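Local coordinates for protein ketosynthase (Streptomyces sp. MSC090213JE08, PDB 6KXD) that probably serves as the chain length factor that partners a ketosynthase in the highly reducing type II polyketide synthase that makes ishigamide, at residues L90-S95 against A158-I163; D96-D101 against L235-Q240; G115-I120 against Y200-A205; R178-L183 against T328-A333. All coordinates share one frame; numbering follows the deposited sequence.

Followed from the N terminus, helix 86-99 supplies 90-95 to contact 1 and 96-101 to contact 2, and strand 114-119 then begins contact 3. Contact 1 is the first to close, at 158-163; it crosses contacts 2 and 3 but ends before contact 4 opens at 178-183, so 1 and 4 are in series. Contact 3 closes at 200-205, wholly within the span of contact 2, which closes at 235-240; contact 4, closing last at 328-333, crosses both. Contact 1 packs two helices together, contact 2 seats the end of one of them on strand 229-240, contact 3 joins strands 114-119 and 199-206, and contact 4 joins the N-terminal and C-terminal halves.

Contact 1: residues L90-S95 against A158-I163; sequences LALVAS and AGATAI
Leu92 and Ser95 meet Ala160 and Thr161 in a buried contact between helices 86-99 and 156-165, which lie side by side over the same sheet. Between the short segments the axes come within 9.1 Å and cross at -40°; Ala91, Ser95 and Ala160, all small, are consistent with this close approach. Leu92 reaches across with one branch, its CD2 resting on the backbone of the other helix, 3.6 Å from Thr161 N and 3.8 Å from Ala160 CB. One turn further on, the methyl of Thr161 meets the beta carbon of Ser95, CG2 to CB 3.6 Å. The torsion of Thr161 (chi1 -58°) sets CG2 anti to its backbone N, leaving OG1 to bond back to Ala157 O. Ser95 OG does double duty: 2.6 Å from Leu92 O in its own helix, it also bonds to His165 NE2 at the end of the partner helix. Between 90-95 and 158-163 themselves the contact is van der Waals. Ala94 and Ser95 rest on Leu235 of strand 229-240, while Ala162 and Ile163 pack on Cys264 and Ala267 of the neighbouring ketosynthase subunit. Helices laid together on a sheet are typical of an outer layer of the thiolase fold.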
loop_
_atom_site.group_PDB
_atom_site.type_symbol
_atom_site.label_atom_id
_atom_site.label_comp_id
_atom_site.label_asym_id
_atom_site.label_seq_id
_atom_site.Cartn_x
_atom_site.Cartn_y
_atom_site.Cartn_z
ATOM N N LEU B 90 -0.658 -7.485 16.606
ATOM C CA LEU B 90 0.067 -6.359 17.164
ATOM C C LEU B 90 -0.637 -5.040 16.872
ATOM O O LEU B 90 -0.662 -4.130 17.733
ATOM C CB LEU B 90 1.452 -6.323 16.544
ATOM C CG LEU B 90 2.370 -7.439 17.014
ATOM C CD1 LEU B 90 3.536 -7.488 16.057
ATOM C CD2 LEU B 90 2.810 -7.248 18.438
ATOM N N ALA B 91 -1.112 -4.889 15.632
ATOM C CA ALA B 91 -1.821 -3.709 15.195
ATOM C C ALA B 91 -3.070 -3.541 16.047
ATOM O O ALA B 91 -3.409 -2.409 16.457
ATOM C CB ALA B 91 -2.202 -3.781 13.749
ATOM N N LEU B 92 -3.761 -4.663 16.300
ATOM C CA LEU B 92 -5.068 -4.550 17.025
ATOM C C LEU B 92 -4.819 -4.114 18.462
ATOM O O LEU B 92 -5.552 -3.251 18.950
ATOM C CB LEU B 92 -5.853 -5.855 16.996
ATOM C CG LEU B 92 -6.354 -6.270 15.616
ATOM C CD1 LEU B 92 -7.177 -7.552 15.681
ATOM C CD2 LEU B 92 -7.139 -5.177 14.951
ATOM N N VAL B 93 -3.818 -4.714 19.089
ATOM C CA VAL B 93 -3.509 -4.379 20.458
ATOM C C VAL B 93 -3.063 -2.921 20.495
ATOM O O VAL B 93 -3.503 -2.163 21.320
ATOM C CB VAL B 93 -2.470 -5.307 21.087
ATOM C CG1 VAL B 93 -2.100 -4.792 22.485
ATOM C CG2 VAL B 93 -2.991 -6.728 21.175
ATOM N N ALA B 94 -2.303 -2.503 19.492
ATOM C CA ALA B 94 -1.884 -1.130 19.498
ATOM C C ALA B 94 -3.094 -0.205 19.335
ATOM O O ALA B 94 -3.139 0.884 19.932
ATOM C CB ALA B 94 -0.851 -0.884 18.431
ATOM N N SER B 95 -4.065 -0.612 18.493
ATOM C CA SER B 95 -5.229 0.213 18.212
ATOM C C SER B 95 -6.020 0.447 19.495
ATOM O O SER B 95 -6.576 1.505 19.635
ATOM C CB SER B 95 -6.117 -0.315 17.111
ATOM O OG SER B 95 -6.810 -1.485 17.462
ATOM N N ALA B 158 -4.878 -3.353 8.760
ATOM C CA ALA B 158 -5.545 -2.088 8.720
ATOM C C ALA B 158 -7.068 -2.320 8.719
ATOM O O ALA B 158 -7.798 -1.645 9.418
ATOM C CB ALA B 158 -5.055 -1.281 7.540
ATOM N N GLY B 159 -7.501 -3.282 7.907
ATOM C CA GLY B 159 -8.894 -3.688 7.769
ATOM C C GLY B 159 -9.448 -4.238 9.068
ATOM O O GLY B 159 -10.591 -3.911 9.449
ATOM N N ALA B 160 -8.661 -5.089 9.734
ATOM C CA ALA B 160 -9.039 -5.660 11.036
ATOM C C ALA B 160 -9.241 -4.546 12.067
ATOM O O ALA B 160 -10.161 -4.624 12.917
ATOM C CB ALA B 160 -8.041 -6.651 11.550
ATOM N N THR B 161 -8.357 -3.552 12.036
ATOM C CA THR B 161 -8.460 -2.416 12.970
ATOM C C THR B 161 -9.808 -1.744 12.770
ATOM O O THR B 161 -10.503 -1.398 13.738
ATOM C CB THR B 161 -7.285 -1.461 12.749
ATOM O OG1 THR B 161 -6.088 -2.198 12.942
ATOM C CG2 THR B 161 -7.304 -0.281 13.682
ATOM N N ALA B 162 -10.192 -1.584 11.512
ATOM C CA ALA B 162 -11.464 -0.934 11.152
ATOM C C ALA B 162 -12.653 -1.774 11.592
ATOM O O ALA B 162 -13.638 -1.193 12.089
ATOM C CB ALA B 162 -11.504 -0.661 9.687
ATOM N N ILE B 163 -12.548 -3.098 11.453
ATOM C CA ILE B 163 -13.639 -3.999 11.883
ATOM C C ILE B 163 -13.763 -3.853 13.391
ATOM O O ILE B 163 -14.844 -3.661 13.902
ATOM C CB ILE B 163 -13.391 -5.458 11.481
ATOM C CG1 ILE B 163 -13.541 -5.605 9.964
ATOM C CG2 ILE B 163 -14.283 -6.447 12.242
ATOM C CD1 ILE B 163 -12.916 -6.862 9.452
#

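Contact 2: residues D96-D101 against L235-Q240; sequences DGLLLD and LFLVEQ
Leu235 opens the strand side of this contact by offering its CB to Leu98, whose CD2 lies 4.0 Å away at the last turn of helix 86-99. The carbonyl of the same residue is skirted by the other branch, with Leu98 CD1 3.9 Å from Leu235 O. Phe236 takes part through its backbone: its CB points away from the helix, and Leu98 CD2 sits 3.8 Å from Phe236 O. The ring instead packs on Ile337 and Leu341 of helix 332-344, across the sheet. At Leu237 the side chains meet again, crossing Leu98 at about a right angle, with Leu98 CD1 4.0 Å from Leu237 CB and 3.7 Å from Leu237 N. A chi1 of -171° carries Leu98 CG anti to its backbone N, which lays both methyl branches over the strand. Leu99 adds a looser touch, CD2 to Leu237 CD2 at 4.2 Å. Further along, Glu239 bonds to Thr23 and Glu245 N. Backbone bonds pair Leu235 with Ser26, Leu237 with Thr23 and Phe236 with Val202. No hydrogen bond joins the two segments, so their contact rests on leucine methyls packed against the strand, while polar hold on the helix comes from neighbours such as Ser26, bonded to Ala94 O.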
loop_
_atom_site.group_PDB
_atom_site.type_symbol
_atom_site.label_atom_id
_atom_site.label_comp_id
_atom_site.label_asym_id
_atom_site.label_seq_id
_atom_site.Cartn_x
_atom_site.Cartn_y
_atom_site.Cartn_z
ATOM N N ASP B 96 -6.136 -0.593 20.305
ATOM C CA ASP B 96 -6.828 -0.514 21.582
ATOM C C ASP B 96 -6.139 0.485 22.514
ATOM O O ASP B 96 -6.822 1.288 23.158
ATOM C CB ASP B 96 -6.875 -1.874 22.258
ATOM C CG ASP B 96 -7.965 -2.777 21.708
ATOM O OD1 ASP B 96 -8.568 -2.414 20.678
ATOM O OD2 ASP B 96 -8.152 -3.853 22.304
ATOM N N GLY B 97 -4.805 0.448 22.562
ATOM C CA GLY B 97 -4.017 1.407 23.374
ATOM C C GLY B 97 -4.253 2.827 22.909
ATOM O O GLY B 97 -4.239 3.771 23.696
ATOM N N LEU B 98 -4.463 3.004 21.600
ATOM C CA LEU B 98 -4.627 4.304 21.052
ATOM C C LEU B 98 -6.028 4.843 21.333
ATOM O O LEU B 98 -6.150 5.957 21.750
ATOM C CB LEU B 98 -4.362 4.288 19.558
ATOM C CG LEU B 98 -4.312 5.663 18.921
ATOM C CD1 LEU B 98 -3.098 6.410 19.452
ATOM C CD2 LEU B 98 -4.288 5.530 17.410
ATOM N N LEU B 99 -7.057 4.034 21.077
ATOM C CA LEU B 99 -8.429 4.530 21.082
ATOM C C LEU B 99 -9.127 4.368 22.440
ATOM O O LEU B 99 -10.133 5.033 22.666
ATOM C CB LEU B 99 -9.220 3.797 20.009
ATOM C CG LEU B 99 -8.657 3.952 18.608
ATOM C CD1 LEU B 99 -9.537 3.190 17.653
ATOM C CD2 LEU B 99 -8.542 5.428 18.230
ATOM N N LEU B 100 -8.662 3.434 23.241
ATOM C CA LEU B 100 -9.244 3.163 24.510
ATOM C C LEU B 100 -8.279 3.632 25.593
ATOM O O LEU B 100 -7.075 3.721 25.370
ATOM C CB LEU B 100 -9.480 1.675 24.658
ATOM C CG LEU B 100 -10.310 1.021 23.552
ATOM C CD1 LEU B 100 -10.406 -0.471 23.806
ATOM C CD2 LEU B 100 -11.662 1.669 23.369
ATOM N N ASP B 101 -8.820 3.869 26.785
ATOM C CA ASP B 101 -7.962 4.111 27.934
ATOM C C ASP B 101 -7.610 2.758 28.543
ATOM O O ASP B 101 -7.951 1.659 28.022
ATOM C CB ASP B 101 -8.589 5.120 28.906
ATOM C CG ASP B 101 -9.772 4.586 29.684
ATOM O OD1 ASP B 101 -9.980 3.347 29.685
ATOM O OD2 ASP B 101 -10.519 5.415 30.222
ATOM N N LEU B 235 1.389 3.408 16.737
ATOM C CA LEU B 235 0.283 4.111 16.155
ATOM C C LEU B 235 0.107 5.482 16.803
ATOM O O LEU B 235 0.404 5.629 18.010
ATOM C CB LEU B 235 -1.037 3.378 16.391
ATOM C CG LEU B 235 -1.204 2.003 15.764
ATOM C CD1 LEU B 235 -2.548 1.439 16.196
ATOM C CD2 LEU B 235 -1.129 2.082 14.238
ATOM N N PHE B 236 -0.337 6.415 15.972
ATOM C CA PHE B 236 -0.587 7.797 16.317
ATOM C C PHE B 236 -2.003 8.179 15.958
ATOM O O PHE B 236 -2.534 7.765 14.912
ATOM C CB PHE B 236 0.374 8.720 15.580
ATOM C CG PHE B 236 1.758 8.226 15.781
ATOM C CD1 PHE B 236 2.390 8.419 17.013
ATOM C CD2 PHE B 236 2.373 7.483 14.798
ATOM C CE1 PHE B 236 3.661 7.920 17.220
ATOM C CE2 PHE B 236 3.613 6.918 15.033
ATOM C CZ PHE B 236 4.248 7.141 16.249
ATOM N N LEU B 237 -2.610 8.973 16.843
ATOM C CA LEU B 237 -3.833 9.607 16.500
ATOM C C LEU B 237 -3.460 10.997 15.980
ATOM O O LEU B 237 -2.811 11.781 16.709
ATOM C CB LEU B 237 -4.729 9.618 17.747
ATOM C CG LEU B 237 -6.205 9.918 17.459
ATOM C CD1 LEU B 237 -6.376 11.271 16.853
ATOM C CD2 LEU B 237 -6.788 8.878 16.524
ATOM N N VAL B 238 -3.768 11.289 14.724
ATOM C CA VAL B 238 -3.482 12.559 14.089
ATOM C C VAL B 238 -4.782 13.329 13.821
ATOM O O VAL B 238 -5.754 12.779 13.323
ATOM C CB VAL B 238 -2.694 12.351 12.778
ATOM C CG1 VAL B 238 -2.392 13.650 12.066
ATOM C CG2 VAL B 238 -1.411 11.568 13.067
ATOM N N GLU B 239 -4.754 14.622 14.120
ATOM C CA GLU B 239 -5.901 15.529 13.935
ATOM C C GLU B 239 -5.388 16.823 13.306
ATOM O O GLU B 239 -4.176 17.036 13.213
ATOM C CB GLU B 239 -6.565 15.832 15.282
ATOM C CG GLU B 239 -6.686 14.633 16.171
ATOM C CD GLU B 239 -7.623 14.850 17.332
ATOM O OE1 GLU B 239 -7.297 14.409 18.435
ATOM O OE2 GLU B 239 -8.698 15.477 17.092
ATOM N N GLN B 240 -6.319 17.660 12.851
ATOM C CA GLN B 240 -6.010 18.993 12.367
ATOM C C GLN B 240 -5.897 19.881 13.602
ATOM O O GLN B 240 -6.681 19.726 14.571
ATOM C CB GLN B 240 -7.091 19.464 11.392
ATOM C CG GLN B 240 -7.386 18.478 10.277
ATOM C CD GLN B 240 -6.750 18.882 8.974
ATOM O OE1 GLN B 240 -5.531 18.811 8.781
ATOM N NE2 GLN B 240 -7.601 19.309 8.062
#

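Contact 3: residues G115-I120 against Y200-A205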
loop_
_atom_site.group_PDB
_atom_site.type_symbol
_atom_site.label_atom_id
_atom_site.label_comp_id
_atom_site.label_asym_id
_atom_site.label_seq_id
_atom_site.Cartn_x
_atom_site.Cartn_y
_atom_site.Cartn_z
ATOM N N GLY B 115 -9.701 8.163 9.472
ATOM C CA GLY B 115 -8.931 7.325 8.568
ATOM C C GLY B 115 -8.024 6.363 9.316
ATOM O O GLY B 115 -7.631 6.572 10.521
ATOM N N VAL B 116 -7.593 5.309 8.603
ATOM C CA VAL B 116 -6.609 4.402 9.106
ATOM C C VAL B 116 -5.566 4.240 8.017
ATOM O O VAL B 116 -5.973 3.946 6.885
ATOM C CB VAL B 116 -7.191 3.005 9.416
ATOM C CG1 VAL B 116 -6.079 2.026 9.778
ATOM C CG2 VAL B 116 -8.231 3.075 10.525
ATOM N N VAL B 117 -4.285 4.456 8.355
ATOM C CA VAL B 117 -3.226 4.071 7.405
ATOM C C VAL B 117 -2.089 3.401 8.178
ATOM O O VAL B 117 -1.564 3.965 9.139
ATOM C CB VAL B 117 -2.740 5.239 6.538
ATOM C CG1 VAL B 117 -2.243 6.428 7.334
ATOM C CG2 VAL B 117 -1.679 4.756 5.553
ATOM N N LEU B 118 -1.727 2.165 7.758
ATOM C CA LEU B 118 -0.725 1.382 8.375
ATOM C C LEU B 118 0.406 1.109 7.378
ATOM O O LEU B 118 0.130 0.722 6.267
ATOM C CB LEU B 118 -1.313 0.063 8.839
ATOM C CG LEU B 118 -0.415 -0.778 9.742
ATOM C CD1 LEU B 118 -0.161 -0.120 11.099
ATOM C CD2 LEU B 118 -1.017 -2.166 9.959
ATOM N N GLY B 119 1.642 1.354 7.797
ATOM C CA GLY B 119 2.819 0.950 7.001
ATOM C C GLY B 119 3.311 -0.451 7.380
ATOM O O GLY B 119 3.318 -0.895 8.554
ATOM N N ILE B 120 3.772 -1.173 6.358
ATOM C CA ILE B 120 4.250 -2.540 6.505
ATOM C C ILE B 120 5.493 -2.673 5.627
ATOM O O ILE B 120 5.801 -1.750 4.896
ATOM C CB ILE B 120 3.190 -3.561 6.061
ATOM C CG1 ILE B 120 2.789 -3.360 4.599
ATOM C CG2 ILE B 120 2.001 -3.514 7.005
ATOM C CD1 ILE B 120 1.905 -4.465 3.993
ATOM N N TYR B 200 -6.965 10.606 11.969
ATOM C CA TYR B 200 -6.288 9.473 11.378
ATOM C C TYR B 200 -5.586 8.689 12.450
ATOM O O TYR B 200 -4.949 9.263 13.334
ATOM C CB TYR B 200 -5.225 9.876 10.357
ATOM C CG TYR B 200 -5.539 9.432 8.966
ATOM C CD1 TYR B 200 -5.337 8.106 8.549
ATOM C CD2 TYR B 200 -6.062 10.326 8.063
ATOM C CE1 TYR B 200 -5.653 7.716 7.256
ATOM C CE2 TYR B 200 -6.370 9.954 6.767
ATOM C CZ TYR B 200 -6.153 8.648 6.359
ATOM O OH TYR B 200 -6.513 8.359 5.083
ATOM N N LEU B 201 -5.719 7.366 12.352
ATOM C CA LEU B 201 -4.887 6.410 13.032
ATOM C C LEU B 201 -3.773 6.084 12.057
ATOM O O LEU B 201 -4.067 5.661 10.971
ATOM C CB LEU B 201 -5.632 5.115 13.301
ATOM C CG LEU B 201 -6.505 4.985 14.525
ATOM C CD1 LEU B 201 -7.857 5.546 14.230
ATOM C CD2 LEU B 201 -6.622 3.510 14.908
ATOM N N VAL B 202 -2.539 6.404 12.423
ATOM C CA VAL B 202 -1.430 6.316 11.488
ATOM C C VAL B 202 -0.384 5.492 12.201
ATOM O O VAL B 202 -0.018 5.802 13.365
ATOM C CB VAL B 202 -0.777 7.672 11.187
ATOM C CG1 VAL B 202 0.382 7.536 10.186
ATOM C CG2 VAL B 202 -1.781 8.685 10.708
ATOM N N GLY B 203 0.235 4.557 11.485
ATOM C CA GLY B 203 1.339 3.936 12.153
ATOM C C GLY B 203 1.917 2.863 11.297
ATOM O O GLY B 203 1.664 2.865 10.084
ATOM N N SER B 204 2.685 1.986 11.923
ATOM C CA SER B 204 3.291 0.962 11.122
ATOM C C SER B 204 3.582 -0.216 12.021
ATOM O O SER B 204 3.609 -0.061 13.262
ATOM C CB SER B 204 4.481 1.571 10.411
ATOM O OG SER B 204 5.495 1.969 11.328
ATOM N N ALA B 205 3.844 -1.404 11.422
ATOM C CA ALA B 205 3.906 -2.607 12.224
ATOM C C ALA B 205 4.766 -3.653 11.537
ATOM O O ALA B 205 4.703 -3.755 10.327
ATOM C CB ALA B 205 2.531 -3.159 12.458
HETATM O O HOH W 1 -6.541 5.687 4.787
#
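Five backbone hydrogen bonds run between strands 114-119 and 199-206, which lie parallel and bridge residue by residue from Gly115-Tyr200 to Gly119-Ser204. Leu201 N donates to Gly115 O at 2.8 Å, and Val117 then uses both its groups, giving its N-H to Leu201 O and taking that of Gly203. Gly119 repeats the pattern: its N reaches a lone pair of Gly203 O at 2.7 Å, and its O receives Ala205 N. The intervening residues direct their polar groups to the other side, Val116 bonding to Pro170 and Thr172, Leu118 to Thr172 and Val174, so strand 114-119 is held along both edges. One water bridges Val116 O, to which it donates at 2.8 Å, and Tyr200 OH, at 2.7 Å. The tyrosine ring folds over the neighbouring strand with chi1 at -115°, off a staggered position, and Gly115 CA sits over one face, set somewhat toward the rim, in a CH-pi contact 3.6 Å from the ring centroid and 14° from the normal. Beside it, Val117 CG1 approaches Tyr200 CE1 to 3.6 Å and also touches Val202 CG1. On the face shared by Val116 and Leu118, Leu118 CD1 reaches 3.6 Å from Ser204 CA. The buried Ser204 OG is bonded to Ala330 O and Ser334 OG. With backbone groups so paired and side chains largely apolar, the strands can run through the protein's interior with little unmet polarity.

Contact 4: residues R178-L183 against T328-A333. With EDO (1,2-ethanediol), chain D.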
loop_
_atom_site.group_PDB
_atom_site.type_symbol
_atom_site.label_atom_id
_atom_site.label_comp_id
_atom_site.label_asym_id
_atom_site.label_seq_id
_atom_site.Cartn_x
_atom_site.Cartn_y
_atom_site.Cartn_z
ATOM N N ARG B 178 11.188 0.280 6.541
ATOM C CA ARG B 178 11.501 1.208 7.601
ATOM C C ARG B 178 10.928 2.619 7.386
ATOM O O ARG B 178 10.747 3.343 8.363
ATOM C CB ARG B 178 13.008 1.344 7.745
ATOM C CG ARG B 178 13.683 0.035 8.044
ATOM C CD ARG B 178 14.919 0.290 8.882
ATOM N NE ARG B 178 15.689 -0.927 8.885
ATOM C CZ ARG B 178 16.451 -1.331 7.868
ATOM N NH1 ARG B 178 16.688 -0.525 6.833
ATOM N NH2 ARG B 178 17.001 -2.535 7.908
ATOM N N VAL B 179 10.658 3.017 6.140
ATOM C CA VAL B 179 10.160 4.364 5.899
ATOM C C VAL B 179 8.631 4.357 5.954
ATOM O O VAL B 179 8.034 5.428 5.799
ATOM C CB VAL B 179 10.630 4.972 4.589
ATOM C CG1 VAL B 179 12.137 5.092 4.605
ATOM C CG2 VAL B 179 10.101 4.211 3.380
ATOM N N SER B 180 8.017 3.170 6.090
ATOM C CA SER B 180 6.579 3.042 5.827
ATOM C C SER B 180 5.769 3.897 6.824
ATOM O O SER B 180 4.681 4.371 6.476
ATOM C CB SER B 180 6.090 1.586 5.858
ATOM O OG SER B 180 6.236 1.101 7.183
ATOM N N GLY B 181 6.219 4.004 8.067
ATOM C CA GLY B 181 5.504 4.868 9.061
ATOM C C GLY B 181 5.465 6.318 8.621
ATOM O O GLY B 181 4.478 7.018 8.824
ATOM N N LEU B 182 6.531 6.783 7.967
ATOM C CA LEU B 182 6.565 8.142 7.469
ATOM C C LEU B 182 5.753 8.306 6.182
ATOM O O LEU B 182 5.166 9.327 6.008
ATOM C CB LEU B 182 8.019 8.605 7.298
ATOM C CG LEU B 182 8.828 8.560 8.585
ATOM C CD1 LEU B 182 10.266 9.076 8.394
ATOM C CD2 LEU B 182 8.150 9.405 9.644
ATOM N N LEU B 183 5.762 7.316 5.283
ATOM C CA LEU B 183 4.912 7.327 4.118
ATOM C C LEU B 183 3.463 7.362 4.594
ATOM O O LEU B 183 2.656 8.072 4.036
ATOM C CB LEU B 183 5.183 6.074 3.305
ATOM C CG LEU B 183 6.577 5.967 2.690
ATOM C CD1 LEU B 183 6.662 4.677 1.925
ATOM C CD2 LEU B 183 6.871 7.142 1.768
ATOM N N THR B 328 13.447 -3.069 13.743
ATOM C CA THR B 328 12.006 -3.323 13.871
ATOM C C THR B 328 11.302 -3.165 12.526
ATOM O O THR B 328 10.061 -3.184 12.449
ATOM C CB THR B 328 11.381 -2.408 14.928
ATOM O OG1 THR B 328 11.592 -1.033 14.554
ATOM C CG2 THR B 328 11.968 -2.681 16.288
ATOM N N GLY B 329 12.055 -3.066 11.429
ATOM C CA GLY B 329 11.414 -3.172 10.140
ATOM C C GLY B 329 10.428 -2.033 9.952
ATOM O O GLY B 329 10.755 -0.866 10.208
ATOM N N ALA B 330 9.208 -2.360 9.512
ATOM C CA ALA B 330 8.210 -1.355 9.213
ATOM C C ALA B 330 7.849 -0.544 10.459
ATOM O O ALA B 330 7.311 0.559 10.307
ATOM C CB ALA B 330 6.972 -1.963 8.591
ATOM N N ALA B 331 8.016 -1.128 11.646
ATOM C CA ALA B 331 7.645 -0.431 12.848
ATOM C C ALA B 331 8.610 0.740 13.078
ATOM O O ALA B 331 8.269 1.663 13.797
ATOM C CB ALA B 331 7.604 -1.352 14.042
ATOM N N SER B 332 9.804 0.654 12.477
ATOM C CA SER B 332 10.876 1.585 12.793
ATOM C C SER B 332 10.399 3.031 12.957
ATOM O O SER B 332 10.642 3.571 14.004
ATOM C CB SER B 332 12.009 1.473 11.809
ATOM O OG SER B 332 13.041 2.290 12.284
ATOM N N ALA B 333 9.851 3.685 11.915
ATOM C CA ALA B 333 9.673 5.136 11.987
ATOM C C ALA B 333 8.617 5.475 13.029
ATOM O O ALA B 333 8.678 6.511 13.623
ATOM C CB ALA B 333 9.338 5.764 10.652
HETATM C C1 EDO D . 19.922 -0.514 3.392
HETATM O O1 EDO D . 19.232 -0.614 4.664
HETATM C C2 EDO D . 20.853 -1.658 2.969
HETATM O O2 EDO D . 22.028 -0.987 2.523
HETATM O O HOH W 2 8.452 2.794 9.520
#
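Ala333 presses its CB between Leu182 and Arg178, 3.5 Å from Leu182 CG and 3.6 Å from Arg178 O, where the starts of two buried helices meet. Gly181 passes by with no side chain in the way, its CA 4.2 Å from the same methyl. Arg178 CA makes a CA-H...O contact with Gly329 O at 3.4 Å, and Ser180 OG rests 3.5 Å from Ala330 CB. That hydroxyl, placed between its backbone N and carbonyl carbon by a chi1 of 66°, bonds to Gly177 O. A water joins the two turns: it accepts from Gly181 N and Ala333 N, both at 2.9 Å, and lies 2.6 Å from both Arg178 O and Ala330 O, although further acceptors compete for its protons. In the outer shell Arg178 forms a salt bridge to Asp327 and bonds to Val360 O, while a 1,2-ethanediol, probably from the crystallisation liquor, bonds weakly to NH1 and also to Thr297 OG1. Ser204 and Glu206 fix the backbone O and N of Ala330. Paired helices of this kind, 180-193 and 332-344, are characteristic of the central layer of the thiolase fold. In ketosynthases the start of the first carries the nucleophilic cysteine; 178-183 has none, consistent with a chain length factor.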